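PDB 5U4V: Rho GTPase-activating protein 5 from Homo sapiens, which probably stimulates GTP hydrolysis by Rho GTPases as a p190RhoGAP family member, and contains a pseudoGTPase domain, pG1. Local coordinates for residues Asp33-Tyr36 with Lys41-Glu44. Sequence-based numbering, arbitrary orientation.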
loop_
_atom_site.group_PDB
_atom_site.type_symbol
_atom_site.label_atom_id
_atom_site.label_comp_id
_atom_site.label_asym_id
_atom_site.label_seq_id
_atom_site.Cartn_x
_atom_site.Cartn_y
_atom_site.Cartn_z
ATOM N N ASP A 33 -14.617 15.880 5.585
ATOM C CA ASP A 33 -14.005 17.191 5.386
ATOM C C ASP A 33 -12.661 17.126 4.656
ATOM O O ASP A 33 -11.737 17.904 4.936
ATOM C CB ASP A 33 -13.854 17.901 6.724
ATOM C CG ASP A 33 -15.151 18.469 7.226
ATOM O OD1 ASP A 33 -16.022 18.838 6.418
ATOM O OD2 ASP A 33 -15.312 18.570 8.447
ATOM N N ASP A 34 -12.573 16.183 3.717
ATOM C CA ASP A 34 -11.369 15.960 2.929
ATOM C C ASP A 34 -10.217 15.601 3.850
ATOM O O ASP A 34 -9.094 16.042 3.656
ATOM C CB ASP A 34 -11.024 17.209 2.085
ATOM C CG ASP A 34 -12.213 17.744 1.293
ATOM O OD1 ASP A 34 -13.113 16.950 0.988
ATOM O OD2 ASP A 34 -12.246 18.957 0.972
ATOM N N GLU A 35 -10.506 14.815 4.879
ATOM C CA GLU A 35 -9.506 14.400 5.849
ATOM C C GLU A 35 -9.891 13.026 6.399
ATOM O O GLU A 35 -10.939 12.496 6.060
ATOM C CB GLU A 35 -9.413 15.438 6.946
ATOM C CG GLU A 35 -8.071 15.474 7.591
ATOM C CD GLU A 35 -7.581 16.857 7.963
ATOM O OE1 GLU A 35 -6.450 16.912 8.511
ATOM O OE2 GLU A 35 -8.309 17.873 7.738
ATOM N N TYR A 36 -9.038 12.413 7.209
ATOM C CA TYR A 36 -9.278 11.027 7.601
ATOM C C TYR A 36 -9.104 10.796 9.068
ATOM O O TYR A 36 -8.182 11.294 9.686
ATOM C CB TYR A 36 -8.403 10.085 6.809
ATOM C CG TYR A 36 -8.607 10.229 5.338
ATOM C CD1 TYR A 36 -9.562 9.466 4.685
ATOM C CD2 TYR A 36 -7.881 11.161 4.600
ATOM C CE1 TYR A 36 -9.760 9.595 3.317
ATOM C CE2 TYR A 36 -8.085 11.313 3.244
ATOM C CZ TYR A 36 -9.007 10.502 2.590
ATOM O OH TYR A 36 -9.212 10.679 1.215
ATOM N N LYS A 41 -7.315 10.126 15.665
ATOM C CA LYS A 41 -6.550 11.224 15.107
ATOM C C LYS A 41 -7.084 11.547 13.716
ATOM O O LYS A 41 -7.888 10.807 13.137
ATOM C CB LYS A 41 -5.066 10.891 15.015
ATOM C CG LYS A 41 -4.452 10.361 16.278
ATOM C CD LYS A 41 -4.287 11.421 17.332
ATOM C CE LYS A 41 -4.404 10.796 18.714
ATOM N NZ LYS A 41 -3.756 9.459 18.814
ATOM N N ILE A 42 -6.636 12.661 13.169
ATOM C CA ILE A 42 -7.164 13.087 11.916
ATOM C C ILE A 42 -6.007 13.326 11.022
ATOM O O ILE A 42 -5.144 14.136 11.318
ATOM C CB ILE A 42 -8.019 14.350 12.066
ATOM C CG1 ILE A 42 -9.258 14.036 12.885
ATOM C CG2 ILE A 42 -8.465 14.841 10.716
ATOM C CD1 ILE A 42 -9.770 15.203 13.705
ATOM N N TYR A 43 -5.988 12.605 9.917
ATOM C CA TYR A 43 -4.869 12.679 8.982
ATOM C C TYR A 43 -5.382 13.287 7.699
ATOM O O TYR A 43 -6.503 12.950 7.251
ATOM C CB TYR A 43 -4.299 11.283 8.709
ATOM C CG TYR A 43 -3.718 10.589 9.928
ATOM C CD1 TYR A 43 -4.538 9.856 10.810
ATOM C CD2 TYR A 43 -2.330 10.623 10.183
ATOM C CE1 TYR A 43 -4.001 9.219 11.923
ATOM C CE2 TYR A 43 -1.786 9.967 11.282
ATOM C CZ TYR A 43 -2.632 9.272 12.148
ATOM O OH TYR A 43 -2.097 8.667 13.267
ATOM N N GLU A 44 -4.590 14.168 7.094
ATOM C CA GLU A 44 -4.863 14.477 5.703
ATOM C C GLU A 44 -4.008 13.613 4.792
ATOM O O GLU A 44 -2.810 13.793 4.718
ATOM C CB GLU A 44 -4.787 15.980 5.372
ATOM C CG GLU A 44 -3.543 16.722 5.824
ATOM C CD GLU A 44 -3.447 18.094 5.170
ATOM O OE1 GLU A 44 -3.750 18.202 3.951
ATOM O OE2 GLU A 44 -3.064 19.066 5.866
#
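Tyr36 O takes the backbone N-H of Tyr43 at 2.6 Å from Tyr43 N, in a nearly straight bond (164° at the hydrogen) that lies in the carbonyl plane. Ile42 CA adds a C-H...O contact to the same oxygen. The return bond runs from Tyr36 N to Tyr43 O, also 2.6 Å, but is more bent at 138°. The two bonds make Tyr36 and Tyr43 an antiparallel hydrogen-bonded pair. Both tyrosine side chains stand on one face of the sheet, yet their rings do not stack. The Tyr36 side chain packs on Ile27 and Arg28 of helix 19-28, and that of Tyr43 on Leu167 and Lys171 of helix 156-173. Glu35 works on the other face. A chi1 of -153° turns its chain away from the backbone N, and a bend at chi2 carries it across the Ile42 side chain at about a right angle. Glu35 CD lies 3.5 Å from Ile42 CG2. Glu35 OE1 lies 3.7 Å from Glu44 CB. The two carboxylates do not touch, with Glu35 OE1 4.8 Å from Glu44 OE2, and Glu44 also has a long, weak ion pair with Lys8. Replacing Glu35 by alanine would probably leave Ile42 CG2 and Glu44 CB without the chain that packs over them. The arrangement is a beta hairpin joining edge strand 36-38 to strand 41-50, as in the 2-3-1-4-5-6 sheet of the Ras-like G-domain fold.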